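Side-chain contact in metallo-beta-lactamase FIM-1 (PDB 6V3Q), which probably hydrolyses the amide bond of beta-lactam antibiotics with the help of zinc, giving substituted beta-amino acids: residues I62-W65 and S66-L70. Numbering follows the deposited sequence.
Sequences IIEW and SKDTL
S66 turns its hydroxyl back along the helix onto the preceding turn: OG lies 2.7 Å from I63 O and donates to it, while the backbone N of S66 bonds to I62 O. With chi1 at 77°, OG sits between its own N and carbonyl carbon and faces back toward I63 O. I63 O thus takes two donors, since K67 N approaches it from the same face of its plane. The buried hydroxyl also bonds to I74 N, at the start of strand 74-78, so S66 ties the helix directly to the strand that follows it.

K67 runs alongside I63 and then bends at chi3 and chi4, which brings NZ to 3.6 Å from I63 CG2. K67 NZ also makes a long salt bridge to E64 OE2, 3.7 Å. All this happens at the C-terminal end of helix 56-68, the crossover helix of a beta-alpha-beta unit between the parallel strands 46-50 and 74-78 in the metallo-beta-lactamase fold, well away from the zinc site.

D68 N bonds to E64 O at 2.8 Å, fairly straight at 160°. The D68 carboxylate crosses the glutamate chain, OD2 against E64 CG, with the two carboxylate planes nearly perpendicular; E64 OE1 and D68 OD2 come to 4.3 Å, a like-charge closeness that K67, near OE2, may partly offset.

T69 and L70 both rest on one face of the W65 indole. T69 CB stands over the five-membered ring, 3.9 Å from its centroid, and L70 CB over the six-membered ring at 4.3 Å, each a CH-pi contact. L70 adds CD2, 3.8 Å from W65 CZ3. Their backbone N atoms share W65 O, the bond from L70 N being the straighter at 170°. F12 stacks on the indole and W20 meets it edge-to-face.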
ATOM      1  N   ILE A  62      -5.171  14.655  14.289  1.00 61.75           N
ATOM      2  CA  ILE A  62      -6.349  15.361  13.796  1.00 60.33           C
ATOM      3  C   ILE A  62      -6.898  16.291  14.869  1.00 63.52           C
ATOM      4  O   ILE A  62      -7.261  17.441  14.590  1.00 67.87           O
ATOM      5  CB  ILE A  62      -7.412  14.352  13.323  1.00 59.40           C
ATOM      6  CG1 ILE A  62      -6.848  13.452  12.220  1.00 58.93           C
ATOM      7  CG2 ILE A  62      -8.661  15.076  12.842  1.00 55.34           C
ATOM      8  CD1 ILE A  62      -7.776  12.334  11.814  1.00 61.25           C
ATOM      9  N   ILE A  63      -6.964  15.808  16.112  1.00 64.61           N
ATOM     10  CA  ILE A  63      -7.417  16.640  17.224  1.00 66.68           C
ATOM     11  C   ILE A  63      -6.523  17.863  17.368  1.00 68.03           C
ATOM     12  O   ILE A  63      -7.000  18.998  17.491  1.00 73.95           O
ATOM     13  CB  ILE A  63      -7.451  15.817  18.525  1.00 63.40           C
ATOM     14  CG1 ILE A  63      -8.524  14.731  18.456  1.00 63.10           C
ATOM     15  CG2 ILE A  63      -7.653  16.726  19.731  1.00 59.64           C
ATOM     16  CD1 ILE A  63      -8.443  13.736  19.587  1.00 65.64           C
ATOM     17  N   GLU A  64      -5.206  17.648  17.350  1.00 67.81           N
ATOM     18  CA  GLU A  64      -4.271  18.750  17.543  1.00 72.67           C
ATOM     19  C   GLU A  64      -4.328  19.734  16.382  1.00 66.71           C
ATOM     20  O   GLU A  64      -4.247  20.951  16.587  1.00 64.83           O
ATOM     21  CB  GLU A  64      -2.854  18.201  17.722  1.00 81.96           C
ATOM     22  CG  GLU A  64      -2.064  18.839  18.856  1.00 97.35           C
ATOM     23  CD  GLU A  64      -2.664  18.573  20.231  1.00109.58           C
ATOM     24  OE1 GLU A  64      -2.224  19.220  21.202  1.00117.43           O
ATOM     25  OE2 GLU A  64      -3.569  17.719  20.352  1.00111.48           O
ATOM     26  N   TRP A  65      -4.474  19.226  15.155  1.00 62.39           N
ATOM     27  CA  TRP A  65      -4.580  20.106  13.996  1.00 66.54           C
ATOM     28  C   TRP A  65      -5.840  20.961  14.066  1.00 69.95           C
ATOM     29  O   TRP A  65      -5.825  22.135  13.678  1.00 66.42           O
ATOM     30  CB  TRP A  65      -4.564  19.278  12.713  1.00 64.38           C
ATOM     31  CG  TRP A  65      -4.874  20.063  11.476  1.00 63.60           C
ATOM     32  CD1 TRP A  65      -3.983  20.710  10.669  1.00 64.75           C
ATOM     33  CD2 TRP A  65      -6.168  20.279  10.899  1.00 60.38           C
ATOM     34  NE1 TRP A  65      -4.641  21.316   9.627  1.00 64.58           N
ATOM     35  CE2 TRP A  65      -5.984  21.069   9.747  1.00 64.00           C
ATOM     36  CE3 TRP A  65      -7.464  19.883  11.245  1.00 62.58           C
ATOM     37  CZ2 TRP A  65      -7.046  21.469   8.939  1.00 63.67           C
ATOM     38  CZ3 TRP A  65      -8.517  20.283  10.442  1.00 63.16           C
ATOM     39  CH2 TRP A  65      -8.302  21.068   9.303  1.00 62.59           C
ATOM     40  N   SER A  66      -6.944  20.387  14.555  1.00 68.94           N
ATOM     41  CA  SER A  66      -8.189  21.143  14.653  1.00 70.61           C
ATOM     42  C   SER A  66      -8.087  22.262  15.680  1.00 66.04           C
ATOM     43  O   SER A  66      -8.793  23.271  15.568  1.00 67.92           O
ATOM     44  CB  SER A  66      -9.348  20.213  15.008  1.00 70.70           C
ATOM     45  OG  SER A  66      -9.325  19.886  16.387  1.00 74.78           O
ATOM     46  N   LYS A  67      -7.227  22.103  16.685  1.00 69.40           N
ATOM     47  CA  LYS A  67      -7.051  23.123  17.710  1.00 75.87           C
ATOM     48  C   LYS A  67      -5.982  24.145  17.340  1.00 78.91           C
ATOM     49  O   LYS A  67      -6.182  25.346  17.544  1.00 82.02           O
ATOM     50  CB  LYS A  67      -6.694  22.476  19.053  1.00 82.45           C
ATOM     51  CG  LYS A  67      -7.810  21.668  19.700  1.00 88.73           C
ATOM     52  CD  LYS A  67      -7.623  21.585  21.213  1.00 95.96           C
ATOM     53  CE  LYS A  67      -6.337  20.874  21.602  1.00 99.04           C
ATOM     54  NZ  LYS A  67      -6.537  19.418  21.815  1.00 99.38           N
ATOM     55  N   ASP A  68      -4.850  23.694  16.798  1.00 83.74           N
ATOM     56  CA  ASP A  68      -3.710  24.574  16.565  1.00 88.26           C
ATOM     57  C   ASP A  68      -3.777  25.295  15.224  1.00 85.21           C
ATOM     58  O   ASP A  68      -3.447  26.484  15.149  1.00 90.81           O
ATOM     59  CB  ASP A  68      -2.405  23.778  16.655  1.00 98.62           C
ATOM     60  CG  ASP A  68      -2.166  23.206  18.039  1.00109.18           C
ATOM     61  OD1 ASP A  68      -2.721  23.757  19.013  1.00113.05           O
ATOM     62  OD2 ASP A  68      -1.427  22.205  18.154  1.00111.47           O
ATOM     63  N   THR A  69      -4.197  24.606  14.165  1.00 85.33           N
ATOM     64  CA  THR A  69      -4.244  25.180  12.824  1.00 82.48           C
ATOM     65  C   THR A  69      -5.636  25.679  12.448  1.00 78.85           C
ATOM     66  O   THR A  69      -5.787  26.824  12.012  1.00 82.93           O
ATOM     67  CB  THR A  69      -3.768  24.150  11.791  1.00 79.00           C
ATOM     68  OG1 THR A  69      -2.461  23.683  12.149  1.00 83.43           O
ATOM     69  CG2 THR A  69      -3.716  24.768  10.399  1.00 78.06           C
ATOM     70  N   LEU A  70      -6.658  24.835  12.607  1.00 74.39           N
ATOM     71  CA  LEU A  70      -8.016  25.244  12.269  1.00 70.93           C
ATOM     72  C   LEU A  70      -8.565  26.255  13.270  1.00 71.07           C
ATOM     73  O   LEU A  70      -9.458  27.042  12.928  1.00 68.47           O
ATOM     74  CB  LEU A  70      -8.924  24.014  12.197  1.00 71.82           C
ATOM     75  CG  LEU A  70     -10.302  24.191  11.560  1.00 71.51           C
ATOM     76  CD1 LEU A  70     -10.153  24.711  10.140  1.00 69.67           C
ATOM     77  CD2 LEU A  70     -11.087  22.885  11.578  1.00 62.85           C
TER